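Local coordinates for protein endo-beta-mannanase (Opitutaceae bacterium TAV5, PDB 7BOB) that acts as an exo-beta-1,4-mannosidase of glycoside hydrolase family 5, probably releasing mannose units from beta-1,4-linked mannan chains in the termite hindgut, at residues A[32-44]-A[76-88]. Sequence-based numbering, arbitrary orientation.
Sequences EMWQAWPEDEIFS and TMLSRLLRLLDAC
Arg80 and Ile42 sandwich the indole of Trp37: Arg80 CG makes a CH-pi contact 3.5 Å from the centroid of the five-membered ring, almost on its normal, while Ile42 CD1 covers the opposite face and Leu84 CB and Met33 O meet the edge. Arginine suits this place because its apolar chain, extended from CG to NE, can lie along an indole and end in a flat cation, here 2° from parallel to the ring. Thr76 CG2 and Trp37 CB cover the two guanidinium faces. In its plane, Arg80 NH1 donates a somewhat bent (136°) 2.7 Å hydrogen bond to Trp34 O. Phe43 is similarly enclosed, Ala87 CB making a CH-pi contact 3.7 Å from its ring centroid and Glu39 CG lying on the opposite face; a small alanine lets the ring come close to helix 75-89. The Trp34 ring has Met33 CE on one face and Arg80 C at its edge. Helices 39-51 and 75-89 follow strands 20-23 and 56-62 as the first two helices of the family 5 (beta/alpha)8 barrel. From helix 33-36, Trp34 is long enough to pass among Met77, Arg80, Leu81 and Leu84 to strand 56-62, where its NE1 bonds to Phe60 O. Glu39 uses both oxygens: Glu39 OE1 accepts Trp37 NE1 at 2.9 Å, which, with packing on both faces, should limit indole rotation, and Glu39 OE2 forms a 2.8 Å salt bridge to Arg83 NH2, sitting over the Arg83 guanidinium face.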
ATOM      1  N   GLU A  32      10.465 -17.788 -29.887  1.00 41.00           N
ATOM      2  CA  GLU A  32      10.425 -19.222 -30.150  1.00 46.59           C
ATOM      3  C   GLU A  32      11.578 -19.687 -31.045  1.00 46.59           C
ATOM      4  O   GLU A  32      11.502 -20.786 -31.596  1.00 49.61           O
ATOM      5  CB  GLU A  32       9.075 -19.615 -30.780  1.00 43.40           C
ATOM      6  CG  GLU A  32       7.826 -19.364 -29.861  1.00 42.56           C
ATOM      7  CD  GLU A  32       7.960 -20.040 -28.489  1.00 46.29           C
ATOM      8  OE1 GLU A  32       8.344 -21.228 -28.472  1.00 48.67           O
ATOM      9  OE2 GLU A  32       7.690 -19.397 -27.427  1.00 49.62           O
ATOM     10  N   MET A  33      12.642 -18.879 -31.174  1.00 46.84           N
ATOM     11  CA  MET A  33      13.708 -19.139 -32.148  1.00 47.88           C
ATOM     12  C   MET A  33      14.289 -20.544 -32.029  1.00 46.64           C
ATOM     13  O   MET A  33      14.519 -21.210 -33.042  1.00 50.80           O
ATOM     14  CB  MET A  33      14.830 -18.117 -31.982  1.00 43.53           C
ATOM     15  CG  MET A  33      16.031 -18.396 -32.865  1.00 43.98           C
ATOM     16  SD  MET A  33      17.407 -17.261 -32.555  1.00 51.48           S
ATOM     17  CE  MET A  33      17.895 -17.787 -30.906  1.00 46.33           C
ATOM     18  N   TRP A  34      14.579 -20.995 -30.807  1.00 46.73           N
ATOM     19  CA  TRP A  34      15.214 -22.293 -30.628  1.00 48.59           C
ATOM     20  C   TRP A  34      14.317 -23.432 -31.087  1.00 53.05           C
ATOM     21  O   TRP A  34      14.823 -24.461 -31.569  1.00 52.17           O
ATOM     22  CB  TRP A  34      15.623 -22.483 -29.171  1.00 42.32           C
ATOM     23  CG  TRP A  34      16.628 -21.457 -28.743  1.00 44.86           C
ATOM     24  CD1 TRP A  34      16.418 -20.406 -27.886  1.00 47.52           C
ATOM     25  CD2 TRP A  34      18.000 -21.362 -29.166  1.00 47.84           C
ATOM     26  NE1 TRP A  34      17.577 -19.675 -27.743  1.00 47.45           N
ATOM     27  CE2 TRP A  34      18.562 -20.238 -28.515  1.00 47.93           C
ATOM     28  CE3 TRP A  34      18.810 -22.125 -30.025  1.00 45.65           C
ATOM     29  CZ2 TRP A  34      19.899 -19.849 -28.703  1.00 51.30           C
ATOM     30  CZ3 TRP A  34      20.137 -21.745 -30.209  1.00 48.17           C
ATOM     31  CH2 TRP A  34      20.670 -20.615 -29.551  1.00 50.36           C
ATOM     32  N   GLN A  35      12.995 -23.269 -30.968  1.00 48.91           N
ATOM     33  CA  GLN A  35      12.065 -24.318 -31.406  1.00 49.46           C
ATOM     34  C   GLN A  35      11.810 -24.246 -32.907  1.00 49.50           C
ATOM     35  O   GLN A  35      11.784 -25.273 -33.586  1.00 51.93           O
ATOM     36  CB  GLN A  35      10.732 -24.195 -30.657  1.00 49.26           C
ATOM     37  CG  GLN A  35      10.823 -24.288 -29.139  1.00 49.00           C
ATOM     38  CD  GLN A  35      11.190 -25.697 -28.669  1.00 53.97           C
ATOM     39  OE1 GLN A  35      11.000 -26.682 -29.391  1.00 50.02           O
ATOM     40  NE2 GLN A  35      11.682 -25.795 -27.436  1.00 54.00           N
ATOM     41  N   ALA A  36      11.618 -23.040 -33.447  1.00 49.07           N
ATOM     42  CA  ALA A  36      11.269 -22.930 -34.857  1.00 52.05           C
ATOM     43  C   ALA A  36      12.490 -23.058 -35.772  1.00 53.68           C
ATOM     44  O   ALA A  36      12.353 -23.511 -36.913  1.00 51.45           O
ATOM     45  CB  ALA A  36      10.544 -21.605 -35.109  1.00 46.49           C
ATOM     46  N   TRP A  37      13.678 -22.676 -35.280  1.00 56.70           N
ATOM     47  CA  TRP A  37      14.965 -22.622 -35.976  1.00 53.38           C
ATOM     48  C   TRP A  37      14.850 -22.361 -37.479  1.00 53.00           C
ATOM     49  O   TRP A  37      15.037 -23.283 -38.279  1.00 55.78           O
ATOM     50  CB  TRP A  37      15.747 -23.917 -35.740  1.00 47.94           C
ATOM     51  CG  TRP A  37      17.241 -23.733 -35.954  1.00 56.63           C
ATOM     52  CD1 TRP A  37      18.028 -24.376 -36.868  1.00 52.61           C
ATOM     53  CD2 TRP A  37      18.109 -22.831 -35.243  1.00 49.50           C
ATOM     54  NE1 TRP A  37      19.335 -23.942 -36.759  1.00 54.17           N
ATOM     55  CE2 TRP A  37      19.407 -23.003 -35.761  1.00 54.52           C
ATOM     56  CE3 TRP A  37      17.918 -21.922 -34.199  1.00 52.18           C
ATOM     57  CZ2 TRP A  37      20.502 -22.277 -35.286  1.00 57.03           C
ATOM     58  CZ3 TRP A  37      19.003 -21.204 -33.725  1.00 51.31           C
ATOM     59  CH2 TRP A  37      20.272 -21.380 -34.266  1.00 54.08           C
ATOM     60  N   PRO A  38      14.528 -21.132 -37.902  1.00 51.20           N
ATOM     61  CA  PRO A  38      14.567 -20.807 -39.340  1.00 52.43           C
ATOM     62  C   PRO A  38      15.987 -20.398 -39.725  1.00 53.06           C
ATOM     63  O   PRO A  38      16.364 -19.211 -39.744  1.00 53.35           O
ATOM     64  CB  PRO A  38      13.568 -19.654 -39.448  1.00 50.41           C
ATOM     65  CG  PRO A  38      13.723 -18.920 -38.123  1.00 50.77           C
ATOM     66  CD  PRO A  38      14.089 -19.980 -37.088  1.00 51.25           C
ATOM     67  N   GLU A  39      16.807 -21.409 -40.026  1.00 53.22           N
ATOM     68  CA  GLU A  39      18.247 -21.182 -40.068  1.00 52.29           C
ATOM     69  C   GLU A  39      18.653 -20.270 -41.219  1.00 52.05           C
ATOM     70  O   GLU A  39      19.517 -19.404 -41.041  1.00 54.25           O
ATOM     71  CB  GLU A  39      18.997 -22.499 -40.137  1.00 54.03           C
ATOM     72  CG  GLU A  39      20.491 -22.310 -39.900  1.00 55.00           C
ATOM     73  CD  GLU A  39      21.262 -23.622 -39.901  1.00 57.80           C
ATOM     74  OE1 GLU A  39      21.320 -24.284 -38.841  1.00 60.02           O
ATOM     75  OE2 GLU A  39      21.817 -23.982 -40.960  1.00 60.01           O
ATOM     76  N   ASP A  40      18.047 -20.421 -42.402  1.00 52.59           N
ATOM     77  CA  ASP A  40      18.392 -19.497 -43.485  1.00 51.69           C
ATOM     78  C   ASP A  40      18.054 -18.066 -43.092  1.00 50.84           C
ATOM     79  O   ASP A  40      18.842 -17.143 -43.338  1.00 49.09           O
ATOM     80  CB  ASP A  40      17.667 -19.869 -44.775  1.00 53.36           C
ATOM     81  CG  ASP A  40      18.248 -21.112 -45.438  1.00 65.07           C
ATOM     82  OD1 ASP A  40      19.318 -21.602 -44.987  1.00 62.47           O
ATOM     83  OD2 ASP A  40      17.624 -21.597 -46.412  1.00 67.96           O
ATOM     84  N   GLU A  41      16.888 -17.869 -42.464  1.00 51.08           N
ATOM     85  CA  GLU A  41      16.502 -16.543 -41.998  1.00 49.16           C
ATOM     86  C   GLU A  41      17.533 -15.990 -41.018  1.00 45.00           C
ATOM     87  O   GLU A  41      17.996 -14.856 -41.168  1.00 49.08           O
ATOM     88  CB  GLU A  41      15.107 -16.602 -41.370  1.00 49.26           C
ATOM     89  CG  GLU A  41      14.625 -15.272 -40.755  1.00 47.93           C
ATOM     90  CD  GLU A  41      13.194 -15.344 -40.216  1.00 51.09           C
ATOM     91  OE1 GLU A  41      12.607 -16.457 -40.214  1.00 49.27           O
ATOM     92  OE2 GLU A  41      12.660 -14.280 -39.796  1.00 49.48           O
ATOM     93  N   ILE A  42      17.928 -16.792 -40.021  1.00 47.23           N
ATOM     94  CA  ILE A  42      18.914 -16.344 -39.033  1.00 47.33           C
ATOM     95  C   ILE A  42      20.222 -15.928 -39.714  1.00 49.42           C
ATOM     96  O   ILE A  42      20.746 -14.825 -39.488  1.00 48.93           O
ATOM     97  CB  ILE A  42      19.153 -17.450 -37.991  1.00 49.18           C
ATOM     98  CG1 ILE A  42      17.881 -17.713 -37.175  1.00 48.93           C
ATOM     99  CG2 ILE A  42      20.325 -17.108 -37.097  1.00 49.02           C
ATOM    100  CD1 ILE A  42      17.882 -19.050 -36.397  1.00 49.49           C
ATOM    101  N   PHE A  43      20.767 -16.804 -40.570  1.00 49.21           N
ATOM    102  CA  PHE A  43      22.063 -16.527 -41.179  1.00 48.39           C
ATOM    103  C   PHE A  43      21.971 -15.331 -42.122  1.00 47.86           C
ATOM    104  O   PHE A  43      22.907 -14.525 -42.221  1.00 46.55           O
ATOM    105  CB  PHE A  43      22.578 -17.779 -41.909  1.00 49.56           C
ATOM    106  CG  PHE A  43      22.984 -18.922 -40.985  1.00 53.11           C
ATOM    107  CD1 PHE A  43      22.757 -18.854 -39.601  1.00 46.53           C
ATOM    108  CD2 PHE A  43      23.604 -20.067 -41.503  1.00 54.48           C
ATOM    109  CE1 PHE A  43      23.122 -19.910 -38.749  1.00 49.06           C
ATOM    110  CE2 PHE A  43      23.969 -21.143 -40.664  1.00 54.16           C
ATOM    111  CZ  PHE A  43      23.733 -21.062 -39.280  1.00 55.50           C
ATOM    112  N   SER A  44      20.837 -15.183 -42.807  1.00 47.01           N
ATOM    113  CA  SER A  44      20.643 -13.989 -43.612  1.00 50.71           C
ATOM    114  C   SER A  44      20.606 -12.741 -42.733  1.00 51.91           C
ATOM    115  O   SER A  44      21.098 -11.677 -43.143  1.00 47.76           O
ATOM    116  CB  SER A  44      19.366 -14.120 -44.441  1.00 50.05           C
ATOM    117  OG  SER A  44      18.997 -12.866 -44.980  1.00 52.95           O
ATOM    118  N   THR A  76      19.222 -31.285 -29.449  1.00 51.87           N
ATOM    119  CA  THR A  76      18.962 -30.511 -30.660  1.00 52.37           C
ATOM    120  C   THR A  76      19.247 -29.025 -30.439  1.00 51.27           C
ATOM    121  O   THR A  76      19.840 -28.365 -31.300  1.00 52.11           O
ATOM    122  CB  THR A  76      17.518 -30.699 -31.115  1.00 53.74           C
ATOM    123  OG1 THR A  76      17.270 -32.084 -31.343  1.00 54.98           O
ATOM    124  CG2 THR A  76      17.256 -29.915 -32.411  1.00 49.62           C
ATOM    125  N   MET A  77      18.845 -28.490 -29.284  1.00 48.40           N
ATOM    126  CA  MET A  77      19.071 -27.072 -29.016  1.00 49.74           C
ATOM    127  C   MET A  77      20.556 -26.771 -28.869  1.00 50.71           C
ATOM    128  O   MET A  77      21.044 -25.766 -29.402  1.00 49.96           O
ATOM    129  CB  MET A  77      18.308 -26.631 -27.765  1.00 47.91           C
ATOM    130  CG  MET A  77      16.827 -26.951 -27.804  1.00 49.33           C
ATOM    131  SD  MET A  77      15.998 -26.209 -29.229  1.00 53.49           S
ATOM    132  CE  MET A  77      14.587 -27.331 -29.404  1.00 51.89           C
ATOM    133  N   LEU A  78      21.290 -27.631 -28.152  1.00 49.07           N
ATOM    134  CA  LEU A  78      22.734 -27.466 -28.049  1.00 47.70           C
ATOM    135  C   LEU A  78      23.402 -27.523 -29.412  1.00 49.60           C
ATOM    136  O   LEU A  78      24.421 -26.855 -29.630  1.00 50.53           O
ATOM    137  CB  LEU A  78      23.330 -28.522 -27.125  1.00 51.44           C
ATOM    138  CG  LEU A  78      22.829 -28.352 -25.687  1.00 50.31           C
ATOM    139  CD1 LEU A  78      22.933 -29.637 -24.859  1.00 51.77           C
ATOM    140  CD2 LEU A  78      23.571 -27.190 -25.001  1.00 50.01           C
ATOM    141  N   SER A  79      22.843 -28.270 -30.361  1.00 50.24           N
ATOM    142  CA  SER A  79      23.496 -28.294 -31.671  1.00 54.88           C
ATOM    143  C   SER A  79      23.179 -27.026 -32.438  1.00 53.89           C
ATOM    144  O   SER A  79      24.026 -26.504 -33.176  1.00 55.35           O
ATOM    145  CB  SER A  79      23.072 -29.519 -32.472  1.00 48.74           C
ATOM    146  OG  SER A  79      23.343 -30.663 -31.696  1.00 63.74           O
ATOM    147  N   ARG A  80      21.959 -26.517 -32.272  1.00 53.03           N
ATOM    148  CA  ARG A  80      21.623 -25.230 -32.856  1.00 52.49           C
ATOM    149  C   ARG A  80      22.453 -24.112 -32.232  1.00 50.89           C
ATOM    150  O   ARG A  80      22.914 -23.207 -32.941  1.00 52.94           O
ATOM    151  CB  ARG A  80      20.128 -24.994 -32.705  1.00 52.20           C
ATOM    152  CG  ARG A  80      19.369 -25.898 -33.629  1.00 49.26           C
ATOM    153  CD  ARG A  80      17.891 -25.951 -33.293  1.00 52.42           C
ATOM    154  NE  ARG A  80      17.216 -26.909 -34.166  1.00 49.49           N
ATOM    155  CZ  ARG A  80      15.921 -27.215 -34.110  1.00 53.83           C
ATOM    156  NH1 ARG A  80      15.122 -26.648 -33.198  1.00 48.77           N
ATOM    157  NH2 ARG A  80      15.428 -28.105 -34.963  1.00 47.19           N
ATOM    158  N   LEU A  81      22.683 -24.168 -30.916  1.00 51.36           N
ATOM    159  CA  LEU A  81      23.580 -23.197 -30.293  1.00 50.25           C
ATOM    160  C   LEU A  81      24.942 -23.201 -30.982  1.00 51.78           C
ATOM    161  O   LEU A  81      25.467 -22.143 -31.364  1.00 51.55           O
ATOM    162  CB  LEU A  81      23.729 -23.478 -28.792  1.00 47.18           C
ATOM    163  CG  LEU A  81      24.592 -22.516 -27.946  1.00 51.21           C
ATOM    164  CD1 LEU A  81      24.289 -21.050 -28.229  1.00 49.08           C
ATOM    165  CD2 LEU A  81      24.460 -22.798 -26.443  1.00 52.57           C
ATOM    166  N   LEU A  82      25.525 -24.390 -31.176  1.00 51.78           N
ATOM    167  CA  LEU A  82      26.850 -24.424 -31.779  1.00 53.57           C
ATOM    168  C   LEU A  82      26.805 -23.899 -33.216  1.00 52.83           C
ATOM    169  O   LEU A  82      27.725 -23.192 -33.642  1.00 49.44           O
ATOM    170  CB  LEU A  82      27.454 -25.839 -31.712  1.00 55.80           C
ATOM    171  CG  LEU A  82      28.916 -25.898 -32.245  1.00 69.75           C
ATOM    172  CD1 LEU A  82      29.848 -26.782 -31.384  1.00 74.20           C
ATOM    173  CD2 LEU A  82      29.034 -26.296 -33.732  1.00 67.78           C
ATOM    174  N   ARG A  83      25.734 -24.194 -33.962  1.00 52.25           N
ATOM    175  CA  ARG A  83      25.643 -23.689 -35.333  1.00 47.82           C
ATOM    176  C   ARG A  83      25.572 -22.162 -35.351  1.00 50.03           C
ATOM    177  O   ARG A  83      26.180 -21.519 -36.213  1.00 48.32           O
ATOM    178  CB  ARG A  83      24.438 -24.317 -36.050  1.00 53.41           C
ATOM    179  CG  ARG A  83      24.524 -25.890 -36.189  1.00 62.06           C
ATOM    180  CD  ARG A  83      23.486 -26.484 -37.164  1.00 55.52           C
ATOM    181  NE  ARG A  83      23.731 -25.967 -38.506  1.00 71.43           N
ATOM    182  CZ  ARG A  83      23.497 -26.626 -39.643  1.00 76.39           C
ATOM    183  NH1 ARG A  83      22.991 -27.859 -39.623  1.00 73.66           N
ATOM    184  NH2 ARG A  83      23.773 -26.040 -40.808  1.00 72.88           N
ATOM    185  N   LEU A  84      24.851 -21.564 -34.384  1.00 47.64           N
ATOM    186  CA  LEU A  84      24.786 -20.109 -34.292  1.00 46.59           C
ATOM    187  C   LEU A  84      26.151 -19.521 -33.960  1.00 47.80           C
ATOM    188  O   LEU A  84      26.606 -18.599 -34.636  1.00 49.62           O
ATOM    189  CB  LEU A  84      23.746 -19.683 -33.247  1.00 45.69           C
ATOM    190  CG  LEU A  84      23.369 -18.209 -33.110  1.00 48.00           C
ATOM    191  CD1 LEU A  84      22.931 -17.627 -34.440  1.00 47.93           C
ATOM    192  CD2 LEU A  84      22.241 -18.065 -32.067  1.00 46.12           C
ATOM    193  N   LEU A  85      26.811 -20.032 -32.909  1.00 47.97           N
ATOM    194  CA  LEU A  85      28.124 -19.518 -32.526  1.00 46.80           C
ATOM    195  C   LEU A  85      29.080 -19.549 -33.700  1.00 52.28           C
ATOM    196  O   LEU A  85      29.813 -18.580 -33.957  1.00 51.71           O
ATOM    197  CB  LEU A  85      28.694 -20.338 -31.374  1.00 46.25           C
ATOM    198  CG  LEU A  85      27.894 -20.234 -30.076  1.00 51.10           C
ATOM    199  CD1 LEU A  85      28.282 -21.327 -29.091  1.00 47.29           C
ATOM    200  CD2 LEU A  85      28.094 -18.830 -29.463  1.00 46.24           C
ATOM    201  N   ASP A  86      29.055 -20.657 -34.440  1.00 53.82           N
ATOM    202  CA  ASP A  86      29.889 -20.813 -35.625  1.00 54.91           C
ATOM    203  C   ASP A  86      29.536 -19.783 -36.692  1.00 50.80           C
ATOM    204  O   ASP A  86      30.409 -19.086 -37.218  1.00 51.68           O
ATOM    205  CB  ASP A  86      29.702 -22.234 -36.148  1.00 57.96           C
ATOM    206  CG  ASP A  86      30.846 -22.701 -36.975  1.00 64.71           C
ATOM    207  OD1 ASP A  86      31.858 -23.135 -36.380  1.00 70.37           O
ATOM    208  OD2 ASP A  86      30.714 -22.645 -38.219  1.00 66.18           O
ATOM    209  N   ALA A  87      28.244 -19.645 -36.995  1.00 50.18           N
ATOM    210  CA  ALA A  87      27.839 -18.722 -38.050  1.00 50.08           C
ATOM    211  C   ALA A  87      28.187 -17.270 -37.713  1.00 52.61           C
ATOM    212  O   ALA A  87      28.519 -16.499 -38.625  1.00 50.72           O
ATOM    213  CB  ALA A  87      26.347 -18.873 -38.311  1.00 51.28           C
ATOM    214  N   CYS A  88      28.096 -16.863 -36.427  1.00 50.69           N
ATOM    215  CA  CYS A  88      28.499 -15.504 -36.049  1.00 49.96           C
ATOM    216  C   CYS A  88      29.998 -15.301 -36.199  1.00 50.91           C
ATOM    217  O   CYS A  88      30.439 -14.241 -36.658  1.00 51.50           O
ATOM    218  CB  CYS A  88      28.119 -15.163 -34.607  1.00 49.95           C
ATOM    219  SG  CYS A  88      26.371 -15.255 -34.193  1.00 50.93           S
TER